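Local coordinates for protein carboxylesterase (PDB 5GMX) that hydrolyses carboxylic esters as a family VIII carboxylesterase of beta-lactamase-like fold and also shows hydrolytic activity toward oxyimino cephalosporins, at residues T72-A77 with N158-V163; A114-H119 with G166-E171; R309-I314 with M318-G323; A143-Q148 with A162-H167. One frame throughout, in Å; residues are numbered along the deposited sequence.

Contact 1 (T72-A77 with N158-V163). With PMS (phenylmethanesulfonic acid), chain C.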
# COMPACT_ATOMS: atom_id res chain seq x y z
N THR A 72 -0.41 -3.14 1.26
CA THR A 72 -0.95 -1.84 1.62
C THR A 72 0.07 -0.76 1.19
O THR A 72 -0.30 0.33 0.72
CB THR A 72 -1.27 -1.76 3.13
OG1 THR A 72 -2.25 -2.76 3.47
CG2 THR A 72 -1.80 -0.38 3.52
N THR A 73 1.35 -1.11 1.31
CA THR A 73 2.46 -0.26 0.87
C THR A 73 2.35 0.20 -0.59
O THR A 73 2.81 1.29 -0.93
CB THR A 73 3.82 -0.98 1.07
OG1 THR A 73 3.84 -1.65 2.33
CG2 THR A 73 4.98 0.01 1.01
N LYS A 74 1.77 -0.63 -1.46
CA LYS A 74 1.68 -0.27 -2.87
C LYS A 74 0.91 1.03 -3.03
O LYS A 74 1.29 1.88 -3.85
CB LYS A 74 1.04 -1.40 -3.69
CG LYS A 74 1.94 -2.64 -3.84
CD LYS A 74 1.43 -3.57 -4.93
CE LYS A 74 2.31 -4.79 -5.04
NZ LYS A 74 2.18 -5.62 -3.83
N GLY A 75 -0.14 1.22 -2.23
CA GLY A 75 -0.88 2.47 -2.30
C GLY A 75 0.01 3.66 -1.98
O GLY A 75 -0.01 4.70 -2.66
N MSE A 76 0.85 3.49 -0.97
CA MSE A 76 1.77 4.55 -0.59
C MSE A 76 2.71 4.86 -1.75
O MSE A 76 2.94 6.05 -2.07
CB MSE A 76 2.56 4.16 0.65
CG MSE A 76 1.66 3.77 1.81
SE MSE A 76 0.41 5.21 2.33
CE MSE A 76 -0.48 4.28 3.78
N ALA A 77 3.20 3.82 -2.42
CA ALA A 77 4.14 4.05 -3.51
C ALA A 77 3.42 4.79 -4.61
O ALA A 77 3.97 5.73 -5.21
CB ALA A 77 4.74 2.73 -4.03
N ASN A 158 -3.48 -7.57 -17.51
CA ASN A 158 -2.88 -7.15 -16.25
C ASN A 158 -2.49 -8.37 -15.44
O ASN A 158 -3.21 -9.38 -15.42
CB ASN A 158 -3.82 -6.23 -15.46
CG ASN A 158 -5.27 -6.67 -15.52
OD1 ASN A 158 -5.97 -6.38 -16.49
ND2 ASN A 158 -5.74 -7.34 -14.47
N GLY A 159 -1.32 -8.31 -14.83
CA GLY A 159 -0.82 -9.37 -13.98
C GLY A 159 -0.15 -8.71 -12.79
O GLY A 159 0.90 -8.09 -12.93
N TYR A 160 -0.75 -8.85 -11.62
CA TYR A 160 -0.27 -8.23 -10.39
C TYR A 160 1.24 -8.36 -10.19
O TYR A 160 1.77 -9.46 -10.07
CB TYR A 160 -1.01 -8.84 -9.21
CG TYR A 160 -0.82 -8.17 -7.86
CD1 TYR A 160 -1.01 -6.81 -7.71
CD2 TYR A 160 -0.51 -8.92 -6.74
CE1 TYR A 160 -0.86 -6.21 -6.47
CE2 TYR A 160 -0.37 -8.33 -5.50
CZ TYR A 160 -0.56 -6.98 -5.37
OH TYR A 160 -0.41 -6.40 -4.13
N HIS A 161 1.93 -7.22 -10.18
CA HIS A 161 3.36 -7.19 -9.93
C HIS A 161 3.57 -7.27 -8.41
O HIS A 161 3.90 -6.29 -7.75
CB HIS A 161 3.98 -5.92 -10.55
CG HIS A 161 3.98 -5.93 -12.05
ND1 HIS A 161 2.89 -6.34 -12.79
CD2 HIS A 161 4.93 -5.58 -12.95
CE1 HIS A 161 3.18 -6.26 -14.08
NE2 HIS A 161 4.41 -5.81 -14.20
N ALA A 162 3.35 -8.47 -7.89
CA ALA A 162 3.13 -8.72 -6.46
C ALA A 162 4.20 -8.18 -5.52
O ALA A 162 3.89 -7.73 -4.42
CB ALA A 162 2.97 -10.21 -6.24
N VAL A 163 5.46 -8.26 -5.93
CA VAL A 163 6.54 -7.81 -5.06
C VAL A 163 7.31 -6.65 -5.68
O VAL A 163 7.69 -5.71 -4.99
CB VAL A 163 7.52 -8.97 -4.73
CG1 VAL A 163 8.66 -8.47 -3.83
CG2 VAL A 163 6.77 -10.13 -4.06
C PMS C . 2.30 -8.66 -1.25
S PMS C . 0.64 -8.06 -1.03
C1 PMS C . 2.35 -10.16 -1.46
C2 PMS C . 2.53 -11.01 -0.38
C3 PMS C . 2.58 -12.39 -0.57
C4 PMS C . 2.46 -12.92 -1.85
C5 PMS C . 2.29 -12.07 -2.93
C6 PMS C . 2.24 -10.70 -2.74
O2S PMS C . -0.42 -8.86 -1.75
O1S PMS C . 0.19 -8.23 0.41

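Contact 2 (A114-H119 with G166-E171)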
# COMPACT_ATOMS: atom_id res chain seq x y z
N ALA A 114 1.33 4.94 -17.13
CA ALA A 114 0.00 4.47 -16.74
C ALA A 114 -0.12 2.95 -16.84
O ALA A 114 -0.72 2.31 -15.97
CB ALA A 114 -1.07 5.15 -17.60
N GLN A 115 0.47 2.36 -17.88
CA GLN A 115 0.46 0.90 -18.03
C GLN A 115 1.34 0.19 -16.99
O GLN A 115 0.96 -0.85 -16.46
CB GLN A 115 0.92 0.51 -19.44
CG GLN A 115 -0.09 0.82 -20.52
CD GLN A 115 0.46 0.56 -21.92
OE1 GLN A 115 1.67 0.51 -22.12
NE2 GLN A 115 -0.44 0.39 -22.88
N LEU A 116 2.52 0.74 -16.72
CA LEU A 116 3.39 0.22 -15.68
C LEU A 116 2.69 0.22 -14.32
O LEU A 116 2.76 -0.75 -13.57
CB LEU A 116 4.69 1.04 -15.60
CG LEU A 116 5.81 0.54 -14.69
CD1 LEU A 116 6.54 -0.63 -15.32
CD2 LEU A 116 6.78 1.65 -14.31
N LEU A 117 2.01 1.32 -14.01
CA LEU A 117 1.37 1.47 -12.70
C LEU A 117 0.08 0.67 -12.55
O LEU A 117 -0.40 0.50 -11.43
CB LEU A 117 1.06 2.94 -12.43
CG LEU A 117 2.27 3.77 -12.05
CD1 LEU A 117 1.87 5.23 -12.00
CD2 LEU A 117 2.74 3.31 -10.69
N SER A 118 -0.47 0.18 -13.67
CA SER A 118 -1.68 -0.64 -13.62
C SER A 118 -1.40 -2.11 -13.90
O SER A 118 -2.31 -2.86 -14.28
CB SER A 118 -2.74 -0.12 -14.61
OG SER A 118 -2.22 -0.01 -15.93
N HIS A 119 -0.15 -2.52 -13.69
CA HIS A 119 0.26 -3.93 -13.78
C HIS A 119 0.06 -4.48 -15.18
O HIS A 119 -0.24 -5.65 -15.36
CB HIS A 119 -0.50 -4.78 -12.75
CG HIS A 119 -0.39 -4.27 -11.35
ND1 HIS A 119 0.62 -4.65 -10.50
CD2 HIS A 119 -1.14 -3.37 -10.67
CE1 HIS A 119 0.48 -4.02 -9.35
NE2 HIS A 119 -0.58 -3.24 -9.43
N GLY A 166 6.79 -1.96 -6.33
CA GLY A 166 7.42 -0.86 -5.61
C GLY A 166 8.72 -0.43 -6.25
O GLY A 166 9.03 0.76 -6.28
N HIS A 167 9.48 -1.39 -6.77
CA HIS A 167 10.74 -1.09 -7.42
C HIS A 167 10.58 -0.37 -8.76
O HIS A 167 11.32 0.57 -9.05
CB HIS A 167 11.55 -2.37 -7.65
CG HIS A 167 12.30 -2.82 -6.43
ND1 HIS A 167 11.71 -3.54 -5.42
CD2 HIS A 167 13.59 -2.63 -6.06
CE1 HIS A 167 12.61 -3.79 -4.48
NE2 HIS A 167 13.75 -3.24 -4.84
N ILE A 168 9.63 -0.81 -9.59
CA ILE A 168 9.49 -0.19 -10.91
C ILE A 168 8.82 1.19 -10.80
O ILE A 168 9.28 2.19 -11.40
CB ILE A 168 8.72 -1.11 -11.90
CG1 ILE A 168 7.37 -1.52 -11.33
CG2 ILE A 168 9.55 -2.35 -12.20
CD1 ILE A 168 6.65 -2.58 -12.17
N ALA A 169 7.75 1.25 -10.00
CA ALA A 169 7.10 2.53 -9.73
C ALA A 169 8.10 3.51 -9.11
O ALA A 169 8.28 4.66 -9.56
CB ALA A 169 5.90 2.33 -8.80
N GLY A 170 8.78 3.01 -8.09
CA GLY A 170 9.75 3.78 -7.33
C GLY A 170 10.91 4.26 -8.17
O GLY A 170 11.42 5.36 -7.96
N GLU A 171 11.35 3.44 -9.12
CA GLU A 171 12.48 3.81 -9.95
C GLU A 171 12.08 4.91 -10.91
O GLU A 171 12.88 5.80 -11.22
CB GLU A 171 13.06 2.61 -10.70
CG GLU A 171 14.30 2.94 -11.54
CD GLU A 171 15.49 3.47 -10.74
OE1 GLU A 171 15.44 3.50 -9.49
OE2 GLU A 171 16.49 3.87 -11.37

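Contact 3 (R309-I314 with M318-G323)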
# COMPACT_ATOMS: atom_id res chain seq x y z
N ARG A 309 -10.12 -6.26 -15.69
CA ARG A 309 -9.98 -7.57 -16.34
C ARG A 309 -9.60 -8.64 -15.35
O ARG A 309 -9.07 -8.34 -14.29
CB ARG A 309 -8.90 -7.55 -17.43
CG ARG A 309 -9.24 -6.83 -18.72
CD ARG A 309 -8.22 -7.17 -19.80
NE ARG A 309 -6.93 -6.55 -19.55
CZ ARG A 309 -6.45 -5.50 -20.21
NH1 ARG A 309 -7.16 -4.97 -21.20
NH2 ARG A 309 -5.27 -4.99 -19.89
N LYS A 310 -9.84 -9.90 -15.71
CA LYS A 310 -9.35 -11.01 -14.90
C LYS A 310 -7.83 -10.92 -14.84
O LYS A 310 -7.16 -10.83 -15.87
CB LYS A 310 -9.79 -12.36 -15.46
CG LYS A 310 -9.35 -13.55 -14.61
CD LYS A 310 -10.23 -14.78 -14.81
CE LYS A 310 -9.96 -15.43 -16.16
NZ LYS A 310 -8.52 -15.80 -16.32
N ASP A 311 -7.30 -10.92 -13.62
CA ASP A 311 -5.88 -10.69 -13.44
C ASP A 311 -5.07 -11.97 -13.60
O ASP A 311 -5.39 -12.99 -12.99
CB ASP A 311 -5.62 -10.07 -12.06
CG ASP A 311 -4.22 -9.51 -11.93
OD1 ASP A 311 -3.31 -10.29 -11.55
OD2 ASP A 311 -4.03 -8.31 -12.21
N GLU A 312 -4.01 -11.90 -14.39
CA GLU A 312 -3.16 -13.06 -14.70
C GLU A 312 -2.49 -13.66 -13.46
O GLU A 312 -2.04 -14.80 -13.49
CB GLU A 312 -2.08 -12.68 -15.72
CG GLU A 312 -2.58 -12.06 -17.02
CD GLU A 312 -3.32 -13.06 -17.91
OE1 GLU A 312 -2.97 -14.27 -17.87
OE2 GLU A 312 -4.24 -12.65 -18.65
N VAL A 313 -2.40 -12.88 -12.39
CA VAL A 313 -1.72 -13.35 -11.19
C VAL A 313 -2.69 -13.61 -10.05
O VAL A 313 -2.63 -14.65 -9.40
CB VAL A 313 -0.63 -12.34 -10.72
CG1 VAL A 313 -0.03 -12.77 -9.39
CG2 VAL A 313 0.46 -12.21 -11.77
N ILE A 314 -3.61 -12.67 -9.82
CA ILE A 314 -4.55 -12.76 -8.70
C ILE A 314 -5.69 -13.73 -9.02
O ILE A 314 -6.18 -14.43 -8.13
CB ILE A 314 -5.11 -11.36 -8.34
CG1 ILE A 314 -4.00 -10.48 -7.76
CG2 ILE A 314 -6.28 -11.47 -7.36
CD1 ILE A 314 -4.37 -9.02 -7.65
N MSE A 318 -9.75 -7.62 -11.64
CA MSE A 318 -9.27 -6.48 -10.89
C MSE A 318 -9.57 -5.22 -11.68
O MSE A 318 -9.44 -5.20 -12.92
CB MSE A 318 -7.78 -6.59 -10.60
CG MSE A 318 -7.40 -7.80 -9.78
SE MSE A 318 -8.14 -7.61 -7.96
CE MSE A 318 -7.03 -6.11 -7.35
N ARG A 319 -9.98 -4.20 -10.95
CA ARG A 319 -10.23 -2.88 -11.50
C ARG A 319 -9.08 -1.94 -11.11
O ARG A 319 -9.08 -1.37 -10.01
CB ARG A 319 -11.57 -2.35 -11.01
CG ARG A 319 -12.02 -1.08 -11.70
CD ARG A 319 -13.35 -0.62 -11.16
NE ARG A 319 -13.65 0.73 -11.59
CZ ARG A 319 -14.27 1.63 -10.85
NH1 ARG A 319 -14.67 1.32 -9.61
NH2 ARG A 319 -14.50 2.84 -11.34
N TRP A 320 -8.11 -1.82 -12.00
CA TRP A 320 -6.88 -1.08 -11.73
C TRP A 320 -6.91 0.36 -12.24
O TRP A 320 -7.31 0.63 -13.40
CB TRP A 320 -5.67 -1.79 -12.36
CG TRP A 320 -5.30 -3.11 -11.77
CD1 TRP A 320 -5.35 -4.33 -12.39
CD2 TRP A 320 -4.77 -3.35 -10.46
NE1 TRP A 320 -4.91 -5.32 -11.54
CE2 TRP A 320 -4.54 -4.75 -10.35
CE3 TRP A 320 -4.47 -2.53 -9.36
CZ2 TRP A 320 -4.04 -5.34 -9.20
CZ3 TRP A 320 -3.97 -3.12 -8.22
CH2 TRP A 320 -3.76 -4.51 -8.14
N SER A 321 -6.46 1.26 -11.37
CA SER A 321 -6.12 2.62 -11.76
C SER A 321 -4.59 2.73 -11.83
O SER A 321 -3.89 1.72 -11.89
CB SER A 321 -6.69 3.63 -10.77
OG SER A 321 -6.10 3.50 -9.49
N ARG A 322 -4.07 3.95 -11.78
CA ARG A 322 -2.62 4.13 -11.82
C ARG A 322 -2.00 3.83 -10.46
O ARG A 322 -1.43 4.71 -9.81
CB ARG A 322 -2.26 5.55 -12.26
CG ARG A 322 -2.48 5.81 -13.75
CD ARG A 322 -3.84 6.40 -14.05
NE ARG A 322 -3.99 6.59 -15.48
CZ ARG A 322 -3.89 7.76 -16.10
NH1 ARG A 322 -3.66 8.86 -15.39
NH2 ARG A 322 -4.03 7.84 -17.41
N GLY A 323 -2.13 2.58 -10.02
CA GLY A 323 -1.49 2.13 -8.80
C GLY A 323 -2.45 1.70 -7.71
O GLY A 323 -2.07 0.94 -6.82

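Contact 4 (A143-Q148 with A162-H167). With PMS (phenylmethanesulfonic acid), chain C.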
# COMPACT_ATOMS: atom_id res chain seq x y z
N ALA A 143 17.80 -2.93 -12.52
CA ALA A 143 18.51 -3.21 -13.78
C ALA A 143 18.02 -4.52 -14.37
O ALA A 143 17.74 -4.60 -15.56
CB ALA A 143 20.03 -3.26 -13.55
N MSE A 144 17.90 -5.54 -13.52
CA MSE A 144 17.34 -6.81 -13.96
C MSE A 144 15.93 -6.70 -14.55
O MSE A 144 15.65 -7.26 -15.61
CB MSE A 144 17.33 -7.78 -12.79
CG MSE A 144 16.49 -9.02 -13.01
SE MSE A 144 16.58 -10.15 -11.42
CE MSE A 144 18.53 -10.29 -11.28
N LEU A 145 15.04 -5.98 -13.86
CA LEU A 145 13.68 -5.82 -14.36
C LEU A 145 13.61 -5.06 -15.67
O LEU A 145 12.83 -5.42 -16.54
CB LEU A 145 12.78 -5.14 -13.32
CG LEU A 145 12.49 -6.02 -12.10
CD1 LEU A 145 11.72 -5.24 -11.05
CD2 LEU A 145 11.76 -7.28 -12.53
N ALA A 146 14.41 -4.00 -15.81
CA ALA A 146 14.41 -3.23 -17.06
C ALA A 146 14.84 -4.09 -18.25
O ALA A 146 14.40 -3.88 -19.38
CB ALA A 146 15.30 -2.00 -16.95
N ALA A 147 15.68 -5.08 -17.99
CA ALA A 147 16.22 -5.91 -19.07
C ALA A 147 15.30 -7.08 -19.43
O ALA A 147 15.54 -7.80 -20.39
CB ALA A 147 17.60 -6.42 -18.67
N GLN A 148 14.22 -7.24 -18.67
CA GLN A 148 13.40 -8.44 -18.76
C GLN A 148 12.35 -8.42 -19.85
O GLN A 148 11.69 -7.40 -20.09
CB GLN A 148 12.72 -8.67 -17.41
CG GLN A 148 11.96 -9.96 -17.29
CD GLN A 148 11.62 -10.28 -15.85
OE1 GLN A 148 12.51 -10.44 -15.02
NE2 GLN A 148 10.33 -10.37 -15.54
N ALA A 162 3.35 -8.47 -7.89
CA ALA A 162 3.13 -8.72 -6.46
C ALA A 162 4.20 -8.18 -5.52
O ALA A 162 3.89 -7.73 -4.42
CB ALA A 162 2.97 -10.21 -6.24
N VAL A 163 5.46 -8.26 -5.93
CA VAL A 163 6.54 -7.81 -5.06
C VAL A 163 7.31 -6.65 -5.68
O VAL A 163 7.69 -5.71 -4.99
CB VAL A 163 7.52 -8.97 -4.73
CG1 VAL A 163 8.66 -8.47 -3.83
CG2 VAL A 163 6.77 -10.13 -4.06
N VAL A 164 7.53 -6.72 -6.99
CA VAL A 164 8.41 -5.78 -7.67
C VAL A 164 7.74 -4.46 -8.07
O VAL A 164 8.41 -3.56 -8.58
CB VAL A 164 9.04 -6.42 -8.94
CG1 VAL A 164 9.79 -7.69 -8.58
CG2 VAL A 164 7.98 -6.70 -9.99
N PHE A 165 6.43 -4.33 -7.84
CA PHE A 165 5.70 -3.09 -8.18
C PHE A 165 6.39 -1.85 -7.59
O PHE A 165 6.54 -0.82 -8.27
CB PHE A 165 4.25 -3.16 -7.69
CG PHE A 165 3.46 -1.88 -7.87
CD1 PHE A 165 2.82 -1.62 -9.07
CD2 PHE A 165 3.33 -0.97 -6.84
CE1 PHE A 165 2.09 -0.45 -9.24
CE2 PHE A 165 2.59 0.20 -7.00
CZ PHE A 165 1.97 0.45 -8.21
N GLY A 166 6.79 -1.96 -6.33
CA GLY A 166 7.42 -0.86 -5.61
C GLY A 166 8.72 -0.43 -6.25
O GLY A 166 9.03 0.76 -6.28
N HIS A 167 9.48 -1.39 -6.77
CA HIS A 167 10.74 -1.09 -7.42
C HIS A 167 10.58 -0.37 -8.76
O HIS A 167 11.32 0.57 -9.05
CB HIS A 167 11.55 -2.37 -7.65
CG HIS A 167 12.30 -2.82 -6.43
ND1 HIS A 167 11.71 -3.54 -5.42
CD2 HIS A 167 13.59 -2.63 -6.06
CE1 HIS A 167 12.61 -3.79 -4.48
NE2 HIS A 167 13.75 -3.24 -4.84
C PMS C . 2.30 -8.66 -1.25
S PMS C . 0.64 -8.06 -1.03
C1 PMS C . 2.35 -10.16 -1.46
C2 PMS C . 2.53 -11.01 -0.38
C3 PMS C . 2.58 -12.39 -0.57
C4 PMS C . 2.46 -12.92 -1.85
C5 PMS C . 2.29 -12.07 -2.93
C6 PMS C . 2.24 -10.70 -2.74
O2S PMS C . -0.42 -8.86 -1.75
O1S PMS C . 0.19 -8.23 0.41

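Contact 1 (T72-A77 with N158-V163)
Lys-74, on helix 72-86, drives its side chain into the loop 158-163 and meets Tyr-160 and Ala-162 there. CB starts toward the loop, and the chain runs nearly straight through CG to CD, which lies alongside the end of the phenol, 3.5 Å from Tyr-160 OH. CE comes next, 3.3 Å from Tyr-160 OH, with His-161 O also close. The bend at chi4 (67°) then brings the ammonium between its two loop acceptors: NZ gives hydrogen bonds to Tyr-160 OH at 2.7 Å and to Ala-162 O at 2.8 Å, the latter from above the carbonyl plane. Gly-265 O is a further acceptor, so three oxygens grip the buried nitrogen.

Tyr-160 comes from the opposite direction, its ring carried anti to the backbone N (chi1 -170°). Beyond it sits the bound phenylmethanesulfonic acid, whose O2S lies at the ring edge, while Ala-162 CB rests against the ligand's phenyl ring, 3.6 Å from its C6. Ser-71, at the start of the helix, also lines this pocket. Ser-71 and Lys-74 fit an SxxK pattern, and Tyr-160 stands where class C beta-lactamases have the tyrosine of YxN, although Ala-162 replaces the asparagine; this is consistent with an active site of that type.

Contact 2 (A114-H119 with G166-E171)
Leu-117 and Ala-169 mark the closest backbone approach, their CA atoms 6.5 Å apart where the end of the short helix 113-117 meets the first turns of helix 165-175. In 114-119 the helical turn gives way to loop at Ser-118, and Ser-118 OG hydrogen-bonds back to Ala-114 O at 2.8 Å, reinforcing a helix end whose backbone bonds are weak. Segment 166-171 is helical throughout, with regular bonds such as Gly-170 N to Gly-166 O.

Between these backbones the contact is wholly apolar and buried. Leu-116 reaches across with CG anti to its backbone N (chi1 -173°), and its two methyls divide the work. CD1 meets the end of Ile-168, 3.7 Å from CD1 of that residue, whereas CD2 settles over the helix backbone, 3.9 Å from Ile-168 O. The two side chains cross obliquely. Ile-168 holds CG1 between the backbone N and the carbonyl carbon (chi1 55°), which directs CD1 toward the leucine. One residue further on in each segment, Leu-117 CD2 touches the methyl CB of Ala-169 at 3.8 Å, a smaller patch beside the first.

Other parts of the fold close round this seam. Leu-116 also packs on Val-172 of helix 165-175 and on Phe-103, and Leu-117 on Phe-165 and Tyr-92. Ile-168 leans on Leu-145 of helix 138-146 and on the loop residue His-161, so Ile-168 brings helix 113-117 and helix 138-146 together on adjoining sides of helix 165-175.

Contact 3 (R309-I314 with M318-G323)
The indole of Trp-320 has the methyl CE of Met-318, a selenomethionine, over one face, 3.5 Å above the plane and offset toward the rim. Two groups of 309-314 come to its edge: Asp-311 OD2 and Ile-314 CD1, the latter 4.0 Å from Trp-320 CZ2. NE1 of Trp-320 donates to Asp-311 OD2 at 3.2 Å, with an N-H...O angle of 161° and the oxygen in the ring plane, although the carboxylate itself is turned 62° from the indole.

The other oxygen, Asp-311 OD1, accepts from Val-313 N at 2.9 Å and Ile-314 N at 3.0 Å, from opposite faces of the carboxylate. The first bond closes an Asx turn and the second an Asx motif; with the chain held this way, Ile-314 CD1 lies 3.9 Å from Met-318 CG. In the strands themselves, Arg-309 and Met-318 form an antiparallel hydrogen-bonded pair, Met-318 N to Arg-309 O at 2.8 Å and Arg-309 N to Met-318 O at 3.0 Å.

The pair belongs to the two-stranded hairpin 307-310/317-320. Asp-311 also accepts from Asn-158 ND2 and Tyr-160 N, tying the hairpin to loop 158-163, while Met-318 and Trp-320 pack on Ile-325 of strand 325-326 and Val-313 on helix 237-244.

Contact 4 (A143-Q148 with A162-H167)
Leu-145 and Val-164 make the nearest backbone approach, 8.5 Å between CA atoms, where the last turns of helix 138-146 face the residues that lead into helix 165-175. Only side chains bridge that gap.

Leu-145 points toward the other segment, with CG anti to the carbonyl carbon (chi1 -70°) and a further extended step to CD1 (chi2 175°), which makes this methyl the touching branch. It lands on the branch point of Val-164, 3.6 Å from CB, and sits near both arms of the valine, 4.0 Å from CG1 and 4.2 Å from CG2. The methyl thus sits against the CB branch point, with both valine methyls a little farther off, and the two side chains run at a slant to each other. The same CD1 lies more loosely against His-167, 4.5 Å from its CB. Dispersion between buried methyl and methine groups is what holds this small interface, which covers about 100 Å² counting both sides.

Around it, Val-164 also touches Pro-126, and the ring of His-167 stacks on Trp-138 and packs on Leu-141 and Cys-142, so that helix 138-146 meets helix 165-175 along more than the leucine. Gln-148, in the chain that follows, hydrogen-bonds to Gly-125 O and Arg-127 N. Phe-165 turns away from helix 138-146 toward His-119, so the start of helix 165-175 touches both that helix and the loop following helix 113-117.

Overall arrangement
All four contacts are buried, but their chemistry changes with place. Contact 1, about 7 Å from the centre of the chain, is polar and borders the ligand; contact 3, about 15 Å out, mixes hairpin hydrogen bonds with apolar cover and is partly exposed at Arg-309 and Ile-314. Contacts 2 and 4 are apolar and share helix 165-175, meeting where Ile-168 CG2 lies 3.8 Å from Leu-145 CD1. His-119 of contact 2 reaches the other three: ND1 bonds to His-161 N of contact 1, and its ring meets Trp-320 of contact 3 and Phe-165 of contact 4. Through Ala-162 and Val-163, shared by contacts 1 and 4, the chain runs from ligand pocket to helix 165-175.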